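Local coordinates for LRA-12 (Uncultured bacterium, PDB 5AEB), which acts as a class B3 di-zinc metallo-beta-lactamase, a carbapenemase that hydrolyses the beta-lactam ring of antibiotics, at residues Q62-I67 against F72-T77; L81-H86 against I183-T188; Y87-A92 against V224-S229; M105-D110 against L153-H158. All blocks are in the same frame, centred on the assembly; numbering follows the deposited sequence.

Overall arrangement
From the N terminus, interaction 1 comes first: a short loop closes as 72-77 turns back on helix 60-69 before strand 77-81. The chain then runs into 81-86, and interaction 2 joins it to 183-188, closing a long loop. Interaction 3 links 87-92, just after the first half of interaction 2, to 224-229, so the two cross in sequence; in space their centres are about 7 Å apart, with a shared water at the two zinc ions. Interaction 4, 105-110 against 153-158, lies within the spans of both. Interactions 2 and 4 lie where the two beta sheets face each other, and interactions 2 and 3 supply five of the six protein ligands of the dinuclear site.

Interaction 1. Residues Q62-I67 against F72-T77; sequences QIKNNI and FKLTDT
The backbone N-H of F72 reaches back to the carbonyl oxygen of I67, with N of F72 3.1 Å from O of I67 and an N-H...O angle of 146°. The bond spans five residues as the chain leaves helix 60-69. I67 then serves two neighbours with two branches. Its CG2, anti to the backbone N, lies against F72, with I67 CG2 3.8 Å from F72 CB; its other branch ends at CD1, 3.8 Å from CD1 of L74. In both pairs the side chains meet at about a right angle.

L74 points its side chain at the helix. Its CG extends anti to the backbone N (chi1 -179°), which carries the two methyls toward the helix, one to I67 and the other to K64. The second meeting is tight: CD2 of L74 sits 3.2 Å from CD of K64, closer than usual for two carbons. K64 is bent along its length, so that its aliphatic middle, rather than its amine, does the touching. Behind L74 a 3-10 turn is secured by T77, whose OG1 donates to O of L74 at 2.8 Å; T77 N donates to the same oxygen, from the same face of its plane.

This is the return leg of a beta-alpha-beta crossover from strand 48-52 through helix 60-69 to the parallel neighbour 77-81. I67 also packs on I51 of the first strand, the ring of F72 meets Y31 edge-to-face, and K64 and L74 touch I99 and T100 of helix 93-100.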
loop_
_atom_site.group_PDB
_atom_site.type_symbol
_atom_site.label_atom_id
_atom_site.label_comp_id
_atom_site.label_asym_id
_atom_site.label_seq_id
_atom_site.Cartn_x
_atom_site.Cartn_y
_atom_site.Cartn_z
ATOM N N GLN A 62 4.410 0.450 -16.632
ATOM C CA GLN A 62 5.263 1.378 -15.895
ATOM C C GLN A 62 6.036 0.670 -14.801
ATOM O O GLN A 62 7.195 0.957 -14.598
ATOM C CB GLN A 62 4.417 2.448 -15.204
ATOM C CG GLN A 62 4.004 3.612 -16.058
ATOM C CD GLN A 62 3.046 4.488 -15.282
ATOM O OE1 GLN A 62 3.415 5.049 -14.244
ATOM N NE2 GLN A 62 1.800 4.568 -15.742
ATOM N N ILE A 63 5.353 -0.191 -14.054
ATOM C CA ILE A 63 5.970 -0.958 -12.966
ATOM C C ILE A 63 7.153 -1.820 -13.453
ATOM O O ILE A 63 8.263 -1.719 -12.909
ATOM C CB ILE A 63 4.913 -1.798 -12.204
ATOM C CG1 ILE A 63 3.977 -0.863 -11.451
ATOM C CG2 ILE A 63 5.586 -2.783 -11.234
ATOM C CD1 ILE A 63 2.592 -1.430 -11.209
ATOM N N LYS A 64 6.914 -2.615 -14.505
ATOM C CA LYS A 64 7.969 -3.427 -15.114
ATOM C C LYS A 64 9.126 -2.531 -15.558
ATOM O O LYS A 64 10.286 -2.872 -15.318
ATOM C CB LYS A 64 7.467 -4.252 -16.317
ATOM C CG LYS A 64 6.149 -4.998 -16.100
ATOM C CD LYS A 64 6.080 -6.410 -16.702
ATOM C CE LYS A 64 6.346 -6.528 -18.194
ATOM N NZ LYS A 64 5.113 -6.820 -18.975
ATOM N N ASN A 65 8.804 -1.391 -16.175
ATOM C CA ASN A 65 9.820 -0.455 -16.679
ATOM C C ASN A 65 10.618 0.158 -15.540
ATOM O O ASN A 65 11.848 0.262 -15.631
ATOM C CB ASN A 65 9.190 0.677 -17.488
ATOM C CG ASN A 65 8.754 0.244 -18.873
ATOM O OD1 ASN A 65 9.172 -0.807 -19.388
ATOM N ND2 ASN A 65 7.891 1.052 -19.488
ATOM N N ASN A 66 9.903 0.593 -14.492
ATOM C CA ASN A 66 10.528 1.189 -13.312
ATOM C C ASN A 66 11.515 0.249 -12.646
ATOM O O ASN A 66 12.612 0.650 -12.289
ATOM C CB ASN A 66 9.473 1.660 -12.300
ATOM C CG ASN A 66 8.660 2.827 -12.801
ATOM O OD1 ASN A 66 9.036 3.477 -13.774
ATOM N ND2 ASN A 66 7.530 3.102 -12.142
ATOM N N ILE A 67 11.134 -1.014 -12.502
ATOM C CA ILE A 67 12.005 -2.016 -11.897
ATOM C C ILE A 67 13.279 -2.201 -12.734
ATOM O O ILE A 67 14.395 -2.273 -12.178
ATOM C CB ILE A 67 11.292 -3.373 -11.744
ATOM C CG1 ILE A 67 10.139 -3.285 -10.741
ATOM C CG2 ILE A 67 12.285 -4.447 -11.317
ATOM C CD1 ILE A 67 9.175 -4.455 -10.833
ATOM N N PHE A 72 17.082 -3.600 -11.609
ATOM C CA PHE A 72 16.613 -4.881 -11.069
ATOM C C PHE A 72 15.843 -5.677 -12.116
ATOM O O PHE A 72 15.483 -5.152 -13.166
ATOM C CB PHE A 72 15.786 -4.698 -9.768
ATOM C CG PHE A 72 16.538 -3.963 -8.700
ATOM C CD1 PHE A 72 17.562 -4.593 -7.995
ATOM C CD2 PHE A 72 16.289 -2.623 -8.460
ATOM C CE1 PHE A 72 18.295 -3.902 -7.040
ATOM C CE2 PHE A 72 17.015 -1.932 -7.493
ATOM C CZ PHE A 72 18.014 -2.570 -6.787
ATOM N N LYS A 73 15.618 -6.951 -11.826
ATOM C CA LYS A 73 15.031 -7.868 -12.787
ATOM C C LYS A 73 13.649 -8.287 -12.326
ATOM O O LYS A 73 13.480 -8.774 -11.196
ATOM C CB LYS A 73 15.904 -9.114 -12.920
ATOM C CG LYS A 73 17.145 -8.946 -13.771
ATOM C CD LYS A 73 18.069 -10.146 -13.607
ATOM C CE LYS A 73 17.421 -11.438 -14.088
ATOM N NZ LYS A 73 18.411 -12.561 -14.047
ATOM N N LEU A 74 12.671 -8.108 -13.208
ATOM C CA LEU A 74 11.294 -8.495 -12.914
ATOM C C LEU A 74 11.147 -9.984 -12.514
ATOM O O LEU A 74 10.314 -10.293 -11.632
ATOM C CB LEU A 74 10.357 -8.093 -14.060
ATOM C CG LEU A 74 8.886 -8.416 -13.876
ATOM C CD1 LEU A 74 8.226 -7.503 -12.845
ATOM C CD2 LEU A 74 8.187 -8.380 -15.232
ATOM N N THR A 75 11.996 -10.865 -13.096
ATOM C CA THR A 75 12.021 -12.304 -12.767
ATOM C C THR A 75 12.599 -12.594 -11.409
ATOM O O THR A 75 12.567 -13.744 -10.975
ATOM C CB THR A 75 12.844 -13.195 -13.758
ATOM O OG1 THR A 75 14.164 -12.657 -13.936
ATOM C CG2 THR A 75 12.145 -13.362 -15.087
ATOM N N ASP A 76 13.175 -11.594 -10.749
ATOM C CA ASP A 76 13.585 -11.782 -9.351
ATOM C C ASP A 76 12.432 -11.565 -8.344
ATOM O O ASP A 76 12.660 -11.702 -7.156
ATOM C CB ASP A 76 14.803 -10.903 -8.984
ATOM C CG ASP A 76 16.133 -11.425 -9.605
ATOM O OD1 ASP A 76 16.432 -12.631 -9.490
ATOM O OD2 ASP A 76 16.877 -10.628 -10.212
ATOM N N THR A 77 11.233 -11.207 -8.817
ATOM C CA THR A 77 10.082 -10.939 -7.954
ATOM C C THR A 77 9.614 -12.211 -7.284
ATOM O O THR A 77 9.290 -13.175 -7.964
ATOM C CB THR A 77 8.918 -10.273 -8.719
ATOM O OG1 THR A 77 9.379 -9.055 -9.304
ATOM C CG2 THR A 77 7.762 -9.930 -7.783
#

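Interaction 2. Residues L81-H86 against I183-T188; sequences LTTQAH and IANMPT. With ZN (zinc ion), chain D.
Q84 reaches a zinc ion with one end of its amide and N185 with the other. OE1 of Q84 stands 1.8 Å from the zinc and ND1 of H86 1.9 Å from it; H161 and a water complete the four ligands, as observed in this structure. Glutamine as a ligand here recalls the GOB enzymes of class B3. Beyond CG the Q84 chain runs extended, from an unstaggered chi1 of -137°, which is consistent with a side chain drawn out to the metal.

The next shell is N185. The Q84 and N185 side chains cross at about a right angle, and their amide planes are 71° apart; NE2 of Q84 is 2.7 Å from the atom modelled as ND2 of N185. The N185 amide is probably turned over in the model, so the identity of the atom facing Q84 is doubtful. Alongside, T83 offers its two branches to different partners: CG2 packs 4.0 Å from CG2 of I183, while OG1 is hydrogen-bonded to OG of S226. Further out, the backbone N of A85, at the centre of an inverse gamma turn, donates to OD2 of D110.

The segment 81-86 leaves strand 77-81 of one sheet and 183-188 leaves strand 178-184 of the other, so the contact lies between the two sheets of the alpha-beta/beta-alpha sandwich. Strand 166-173 lies beside T83 and I183, while helices 204-216 and 251-267 cover M186 and P187.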
loop_
_atom_site.group_PDB
_atom_site.type_symbol
_atom_site.label_atom_id
_atom_site.label_comp_id
_atom_site.label_asym_id
_atom_site.label_seq_id
_atom_site.Cartn_x
_atom_site.Cartn_y
_atom_site.Cartn_z
ATOM N N LEU A 81 2.737 -7.973 -2.207
ATOM C CA LEU A 81 1.923 -7.512 -1.092
ATOM C C LEU A 81 1.012 -6.346 -1.504
ATOM O O LEU A 81 1.267 -5.683 -2.515
ATOM C CB LEU A 81 2.825 -7.074 0.062
ATOM C CG LEU A 81 3.845 -8.098 0.584
ATOM C CD1 LEU A 81 4.819 -7.438 1.553
ATOM C CD2 LEU A 81 3.113 -9.255 1.253
ATOM N N THR A 82 -0.028 -6.093 -0.709
ATOM C CA THR A 82 -0.807 -4.877 -0.859
ATOM C C THR A 82 -1.205 -4.327 0.497
ATOM O O THR A 82 -1.387 -5.085 1.440
ATOM C CB THR A 82 -2.075 -5.052 -1.753
ATOM O OG1 THR A 82 -2.758 -3.781 -1.931
ATOM C CG2 THR A 82 -3.076 -6.059 -1.120
ATOM N N THR A 83 -1.362 -3.010 0.587
ATOM C CA THR A 83 -1.861 -2.392 1.814
ATOM C C THR A 83 -3.400 -2.330 1.907
ATOM O O THR A 83 -3.952 -1.911 2.949
ATOM C CB THR A 83 -1.295 -0.983 1.930
ATOM O OG1 THR A 83 -1.578 -0.281 0.707
ATOM C CG2 THR A 83 0.251 -1.065 2.136
ATOM N N GLN A 84 -4.098 -2.763 0.852
ATOM C CA GLN A 84 -5.434 -2.258 0.635
ATOM C C GLN A 84 -6.059 -2.915 -0.588
ATOM O O GLN A 84 -5.558 -2.699 -1.696
ATOM C CB GLN A 84 -5.251 -0.754 0.237
ATOM C CG GLN A 84 -6.193 0.166 0.859
ATOM C CD GLN A 84 -6.257 1.466 0.125
ATOM O OE1 GLN A 84 -7.137 1.639 -0.755
ATOM N NE2 GLN A 84 -5.348 2.429 0.497
ATOM N N ALA A 85 -7.214 -3.567 -0.448
ATOM C CA ALA A 85 -7.823 -4.171 -1.642
ATOM C C ALA A 85 -8.788 -3.240 -2.394
ATOM O O ALA A 85 -10.009 -3.439 -2.389
ATOM C CB ALA A 85 -8.495 -5.498 -1.302
ATOM N N HIS A 86 -8.236 -2.198 -3.009
ATOM C CA HIS A 86 -8.993 -1.306 -3.864
ATOM C C HIS A 86 -8.324 -1.288 -5.192
ATOM O O HIS A 86 -7.120 -1.468 -5.269
ATOM C CB HIS A 86 -9.028 0.125 -3.327
ATOM C CG HIS A 86 -10.084 0.373 -2.277
ATOM N ND1 HIS A 86 -10.015 1.414 -1.411
ATOM C CD2 HIS A 86 -11.251 -0.324 -1.964
ATOM C CE1 HIS A 86 -11.081 1.362 -0.581
ATOM N NE2 HIS A 86 -11.845 0.312 -0.941
ATOM N N ILE A 183 5.414 1.265 5.969
ATOM C CA ILE A 183 4.627 1.476 4.760
ATOM C C ILE A 183 3.210 1.495 5.278
ATOM O O ILE A 183 2.667 0.446 5.602
ATOM C CB ILE A 183 4.810 0.355 3.738
ATOM C CG1 ILE A 183 6.291 0.272 3.298
ATOM C CG2 ILE A 183 3.844 0.556 2.568
ATOM C CD1 ILE A 183 6.586 -0.904 2.392
ATOM N N ALA A 184 2.632 2.693 5.421
ATOM C CA ALA A 184 1.368 2.811 6.155
ATOM C C ALA A 184 0.198 2.875 5.221
ATOM O O ALA A 184 0.238 3.558 4.163
ATOM C CB ALA A 184 1.359 4.044 7.059
ATOM N N ASN A 185 -0.869 2.177 5.602
ATOM C CA ASN A 185 -2.128 2.485 4.973
ATOM C C ASN A 185 -2.907 3.475 5.846
ATOM O O ASN A 185 -3.435 3.095 6.884
ATOM C CB ASN A 185 -2.950 1.253 4.677
ATOM C CG ASN A 185 -4.019 1.558 3.663
ATOM O OD1 ASN A 185 -5.190 1.782 4.030
ATOM N ND2 ASN A 185 -3.601 1.723 2.405
ATOM N N MET A 186 -2.974 4.736 5.434
ATOM C CA MET A 186 -3.651 5.784 6.254
ATOM C C MET A 186 -5.168 5.469 6.362
ATOM O O MET A 186 -5.788 5.097 5.363
ATOM C CB MET A 186 -3.410 7.192 5.673
ATOM C CG MET A 186 -1.920 7.531 5.463
ATOM S SD MET A 186 -0.927 7.132 6.912
ATOM C CE MET A 186 -1.281 8.533 7.976
ATOM N N PRO A 187 -5.759 5.610 7.566
ATOM C CA PRO A 187 -7.183 5.284 7.765
ATOM C C PRO A 187 -8.112 6.381 7.256
ATOM O O PRO A 187 -8.780 7.046 8.030
ATOM C CB PRO A 187 -7.294 5.138 9.285
ATOM C CG PRO A 187 -6.252 6.094 9.797
ATOM C CD PRO A 187 -5.106 6.000 8.837
ATOM N N THR A 188 -8.131 6.576 5.952
ATOM C CA THR A 188 -9.046 7.494 5.362
ATOM C C THR A 188 -10.405 6.790 5.299
ATOM O O THR A 188 -10.475 5.555 5.330
ATOM C CB THR A 188 -8.551 7.917 3.970
ATOM O OG1 THR A 188 -8.392 6.752 3.145
ATOM C CG2 THR A 188 -7.178 8.677 4.083
HETATM ZN ZN ZN D . -8.627 2.650 -0.932
HETATM O O HOH W 1 -7.788 3.656 -2.276
#

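Interaction 3. Residues Y87-A92 against V224-S229; sequences YDHLGA and VASHAS. With ZN (zinc ion), chain C.
D88 and H89, on consecutive residues, swing in opposite senses to meet H227. The carboxylate carbon of D88 is wedged between its backbone N and carbonyl carbon (chi1 56°), whereas CG of H89 stays beside the backbone N (chi1 -45°). These torsions bring both groups to the second zinc site of the metallo-beta-lactamase fold, an Asp-His-His site of the kind found in class B3 enzymes.

The ligands are OD2 of D88 at 2.0 Å from the zinc, NE2 of H89 at 1.9 Å and NE2 of H227 at 2.0 Å. Because each of these atoms coordinates the metal, their mutual closeness reflects shared coordination rather than hydrogen bonding. The rings of H89 and H227 stand nearly perpendicular, planes 89° apart and centroids separated by 4.7 Å. The D88 oxygen OD2 comes at the edge of the H227 ring, near its plane.

Two waters complete five-coordination. One also binds the zinc held by H86, so it bridges the metals, as the presumed nucleophile does in related enzymes. In the second shell, ND1 of H227 donates to OD2 of D37, which fixes the ring's rotation. Beside the H89 ring, CB of S226 packs 3.6 Å from its CE1, and the carbonyl O of S226 lies at the edge of that ring.

The bridging water also donates a weak hydrogen bond to D88, its oxygen 2.9 Å from OD1.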
loop_
_atom_site.group_PDB
_atom_site.type_symbol
_atom_site.label_atom_id
_atom_site.label_comp_id
_atom_site.label_asym_id
_atom_site.label_seq_id
_atom_site.Cartn_x
_atom_site.Cartn_y
_atom_site.Cartn_z
ATOM N N TYR A 87 -9.106 -0.991 -6.229
ATOM C CA TYR A 87 -8.635 -1.057 -7.615
ATOM C C TYR A 87 -7.463 -0.137 -7.919
ATOM O O TYR A 87 -6.694 -0.432 -8.829
ATOM C CB TYR A 87 -9.777 -0.784 -8.611
ATOM C CG TYR A 87 -10.200 0.668 -8.698
ATOM C CD1 TYR A 87 -11.125 1.203 -7.797
ATOM C CD2 TYR A 87 -9.650 1.520 -9.662
ATOM C CE1 TYR A 87 -11.510 2.541 -7.865
ATOM C CE2 TYR A 87 -10.028 2.856 -9.744
ATOM C CZ TYR A 87 -10.956 3.367 -8.854
ATOM O OH TYR A 87 -11.325 4.714 -8.937
ATOM N N ASP A 88 -7.344 0.965 -7.179
ATOM C CA ASP A 88 -6.213 1.892 -7.349
ATOM C C ASP A 88 -4.870 1.334 -6.791
ATOM O O ASP A 88 -3.814 1.884 -7.074
ATOM C CB ASP A 88 -6.517 3.351 -6.831
ATOM C CG ASP A 88 -6.955 3.411 -5.366
ATOM O OD1 ASP A 88 -7.736 2.495 -4.927
ATOM O OD2 ASP A 88 -6.524 4.374 -4.640
ATOM N N HIS A 89 -4.926 0.221 -6.054
ATOM C CA HIS A 89 -3.717 -0.441 -5.546
ATOM C C HIS A 89 -3.573 -1.883 -5.925
ATOM O O HIS A 89 -2.546 -2.501 -5.595
ATOM C CB HIS A 89 -3.623 -0.275 -4.039
ATOM C CG HIS A 89 -3.928 1.133 -3.588
ATOM N ND1 HIS A 89 -3.024 2.108 -3.649
ATOM C CD2 HIS A 89 -5.110 1.709 -3.121
ATOM C CE1 HIS A 89 -3.584 3.260 -3.209
ATOM N NE2 HIS A 89 -4.867 3.012 -2.901
ATOM N N LEU A 90 -4.585 -2.426 -6.626
ATOM C CA LEU A 90 -4.571 -3.835 -7.083
ATOM C C LEU A 90 -4.912 -3.992 -8.559
ATOM O O LEU A 90 -4.992 -5.115 -9.067
ATOM C CB LEU A 90 -5.575 -4.663 -6.282
ATOM C CG LEU A 90 -5.281 -5.056 -4.837
ATOM C CD1 LEU A 90 -6.378 -5.977 -4.336
ATOM C CD2 LEU A 90 -3.959 -5.777 -4.751
ATOM N N GLY A 91 -5.119 -2.864 -9.238
ATOM C CA GLY A 91 -5.464 -2.862 -10.655
ATOM C C GLY A 91 -4.623 -3.795 -11.522
ATOM O O GLY A 91 -5.180 -4.545 -12.351
ATOM N N ALA A 92 -3.302 -3.793 -11.323
ATOM C CA ALA A 92 -2.399 -4.610 -12.166
ATOM C C ALA A 92 -1.804 -5.819 -11.447
ATOM O O ALA A 92 -0.857 -6.448 -11.948
ATOM C CB ALA A 92 -1.283 -3.756 -12.774
ATOM N N VAL A 224 5.932 5.885 4.747
ATOM C CA VAL A 224 5.408 6.176 3.428
ATOM C C VAL A 224 3.959 5.706 3.415
ATOM O O VAL A 224 3.505 5.054 4.371
ATOM C CB VAL A 224 6.229 5.484 2.314
ATOM C CG1 VAL A 224 7.665 6.007 2.293
ATOM C CG2 VAL A 224 6.200 3.979 2.535
ATOM N N ALA A 225 3.228 6.004 2.342
ATOM C CA ALA A 225 1.801 5.685 2.333
ATOM C C ALA A 225 1.351 5.123 0.987
ATOM O O ALA A 225 2.162 4.987 0.071
ATOM C CB ALA A 225 0.973 6.903 2.764
ATOM N N SER A 226 0.076 4.762 0.883
ATOM C CA SER A 226 -0.463 4.184 -0.332
ATOM C C SER A 226 -0.598 5.207 -1.484
ATOM O O SER A 226 -0.548 4.836 -2.646
ATOM C CB SER A 226 -1.803 3.525 -0.035
ATOM O OG SER A 226 -1.580 2.298 0.698
ATOM N N HIS A 227 -0.760 6.479 -1.145
ATOM C CA HIS A 227 -0.782 7.561 -2.149
ATOM C C HIS A 227 0.358 8.508 -1.881
ATOM O O HIS A 227 0.596 8.863 -0.725
ATOM C CB HIS A 227 -2.121 8.319 -2.117
ATOM C CG HIS A 227 -3.281 7.530 -2.684
ATOM N ND1 HIS A 227 -3.759 7.726 -3.935
ATOM C CD2 HIS A 227 -4.070 6.536 -2.115
ATOM C CE1 HIS A 227 -4.765 6.836 -4.170
ATOM N NE2 HIS A 227 -4.967 6.132 -3.050
ATOM N N ALA A 228 1.046 8.970 -2.936
ATOM C CA ALA A 228 2.176 9.871 -2.755
ATOM C C ALA A 228 1.738 11.115 -1.976
ATOM O O ALA A 228 2.439 11.563 -1.066
ATOM C CB ALA A 228 2.811 10.246 -4.079
ATOM N N SER A 229 0.558 11.632 -2.297
ATOM C CA SER A 229 0.102 12.854 -1.685
ATOM C C SER A 229 -0.047 12.678 -0.174
ATOM O O SER A 229 0.173 13.631 0.556
ATOM C CB SER A 229 -1.198 13.359 -2.324
ATOM O OG SER A 229 -2.231 12.395 -2.172
HETATM ZN ZN ZN C . -6.108 4.484 -2.731
HETATM O O HOH W 1 -7.788 3.656 -2.276
HETATM O O HOH W 2 -6.532 5.055 -0.985
#

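Interaction 4. Residues M105-D110 against L153-H158; sequences MADEGD and LVMLHH. With CO (cobalt (II) ion), chain G.
D107 stands opposite M155 and H157 where strand 103-107 of one sheet faces strand 151-157 of the other in the alpha-beta/beta-alpha sandwich, and it closes an Asx turn. The packed side is the M155 side. The methionine runs out fairly straight and then bends at its last torsion (chi3 71°), laying CE 3.4 Å from OD2 of D107 and SD 3.8 Å from CB of D107. The two side chains cross at about a right angle, with F168 and L140 also against M155 and C166 against D107.

Toward H157 the contact opens to partial solvent exposure. The ring edge faces the D107 carboxylate, their planes 36° apart, but the modelled approach there is implausibly close and carries little weight. NE2 of H157 instead gives a weak hydrogen bond to O of K163. What fixes the carboxylate is the turn: OD1 of D107, through its anti lone pair, accepts from N of G109 at 2.9 Å, with an N-H...O angle of 149°.

On the outer side E108 leaves this contact altogether and binds a cobalt ion shared with H141, far from the zinc pair; OE2 of E108 lies 1.9 Å from the cobalt and OE1 2.4 Å from it.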
loop_
_atom_site.group_PDB
_atom_site.type_symbol
_atom_site.label_atom_id
_atom_site.label_comp_id
_atom_site.label_asym_id
_atom_site.label_seq_id
_atom_site.Cartn_x
_atom_site.Cartn_y
_atom_site.Cartn_z
ATOM N N MET A 105 0.699 -12.383 -0.903
ATOM C CA MET A 105 0.327 -12.537 0.489
ATOM C C MET A 105 -0.590 -11.399 0.876
ATOM O O MET A 105 -0.309 -10.234 0.601
ATOM C CB MET A 105 1.554 -12.605 1.378
ATOM C CG MET A 105 2.572 -13.592 0.846
ATOM S SD MET A 105 3.912 -13.799 2.014
ATOM C CE MET A 105 4.841 -15.102 1.181
ATOM N N ALA A 106 -1.704 -11.733 1.509
ATOM C CA ALA A 106 -2.708 -10.715 1.787
ATOM C C ALA A 106 -3.321 -10.824 3.176
ATOM O O ALA A 106 -3.516 -11.929 3.707
ATOM C CB ALA A 106 -3.794 -10.730 0.705
ATOM N N ASP A 107 -3.606 -9.660 3.766
ATOM C CA ASP A 107 -4.363 -9.593 5.006
ATOM C C ASP A 107 -5.650 -10.397 4.773
ATOM O O ASP A 107 -6.411 -10.129 3.831
ATOM C CB ASP A 107 -4.652 -8.139 5.352
ATOM C CG ASP A 107 -5.287 -7.954 6.723
ATOM O OD1 ASP A 107 -6.322 -8.631 7.023
ATOM O OD2 ASP A 107 -4.787 -7.093 7.483
ATOM N N GLU A 108 -5.862 -11.405 5.611
ATOM C CA GLU A 108 -7.075 -12.210 5.552
ATOM C C GLU A 108 -8.362 -11.385 5.375
ATOM O O GLU A 108 -9.246 -11.799 4.650
ATOM C CB GLU A 108 -7.210 -13.059 6.802
ATOM C CG GLU A 108 -8.016 -14.336 6.585
ATOM C CD GLU A 108 -7.842 -15.312 7.743
ATOM O OE1 GLU A 108 -7.788 -14.891 8.916
ATOM O OE2 GLU A 108 -7.753 -16.509 7.521
ATOM N N GLY A 109 -8.476 -10.232 6.046
ATOM C CA GLY A 109 -9.691 -9.399 5.929
ATOM C C GLY A 109 -10.063 -9.011 4.494
ATOM O O GLY A 109 -11.189 -8.672 4.227
ATOM N N ASP A 110 -9.108 -9.031 3.563
ATOM C CA ASP A 110 -9.379 -8.596 2.204
ATOM C C ASP A 110 -9.373 -9.760 1.208
ATOM O O ASP A 110 -9.567 -9.545 0.005
ATOM C CB ASP A 110 -8.363 -7.544 1.770
ATOM C CG ASP A 110 -8.802 -6.105 2.087
ATOM O OD1 ASP A 110 -9.982 -5.859 2.462
ATOM O OD2 ASP A 110 -7.942 -5.208 1.946
ATOM N N LEU A 153 9.493 -8.413 7.063
ATOM C CA LEU A 153 8.375 -7.476 7.195
ATOM C C LEU A 153 7.393 -7.953 8.259
ATOM O O LEU A 153 7.128 -9.146 8.375
ATOM C CB LEU A 153 7.636 -7.317 5.874
ATOM C CG LEU A 153 8.183 -6.221 4.935
ATOM C CD1 LEU A 153 9.621 -6.481 4.549
ATOM C CD2 LEU A 153 7.340 -6.130 3.683
ATOM N N VAL A 154 6.885 -7.030 9.054
ATOM C CA VAL A 154 5.807 -7.315 9.944
ATOM C C VAL A 154 4.533 -6.669 9.357
ATOM O O VAL A 154 4.473 -5.432 9.171
ATOM C CB VAL A 154 6.052 -6.755 11.359
ATOM C CG1 VAL A 154 4.869 -7.097 12.261
ATOM C CG2 VAL A 154 7.305 -7.367 11.967
ATOM N N MET A 155 3.530 -7.503 9.068
ATOM C CA MET A 155 2.215 -6.973 8.692
ATOM C C MET A 155 1.423 -6.482 9.889
ATOM O O MET A 155 1.280 -7.197 10.851
ATOM C CB MET A 155 1.371 -7.994 7.951
ATOM C CG MET A 155 0.271 -7.303 7.158
ATOM S SD MET A 155 -1.182 -8.334 6.986
ATOM C CE MET A 155 -1.789 -8.293 8.681
ATOM N N LEU A 156 0.928 -5.253 9.824
ATOM C CA LEU A 156 0.040 -4.719 10.870
ATOM C C LEU A 156 -1.388 -4.586 10.356
ATOM O O LEU A 156 -1.638 -3.869 9.392
ATOM C CB LEU A 156 0.543 -3.354 11.346
ATOM C CG LEU A 156 1.985 -3.390 11.841
ATOM C CD1 LEU A 156 2.542 -1.980 11.990
ATOM C CD2 LEU A 156 2.173 -4.232 13.100
ATOM N N HIS A 157 -2.321 -5.287 10.988
ATOM C CA HIS A 157 -3.719 -5.219 10.592
ATOM C C HIS A 157 -4.225 -3.861 10.968
ATOM O O HIS A 157 -4.201 -3.476 12.144
ATOM C CB HIS A 157 -4.505 -6.313 11.310
ATOM C CG HIS A 157 -5.916 -6.495 10.790
ATOM N ND1 HIS A 157 -7.015 -6.463 11.608
ATOM C CD2 HIS A 157 -6.383 -6.773 9.518
ATOM C CE1 HIS A 157 -8.120 -6.683 10.867
ATOM N NE2 HIS A 157 -7.737 -6.867 9.590
ATOM N N HIS A 158 -4.601 -3.078 9.957
ATOM C CA HIS A 158 -5.140 -1.744 10.200
ATOM C C HIS A 158 -6.439 -1.560 9.481
ATOM O O HIS A 158 -6.504 -0.751 8.546
ATOM C CB HIS A 158 -4.172 -0.659 9.703
ATOM C CG HIS A 158 -2.917 -0.526 10.517
ATOM N ND1 HIS A 158 -2.868 -0.799 11.850
ATOM C CD2 HIS A 158 -1.645 -0.086 10.153
ATOM C CE1 HIS A 158 -1.597 -0.595 12.288
ATOM N NE2 HIS A 158 -0.860 -0.164 11.244
HETATM CO CO CO G . -6.574 -16.973 8.969
#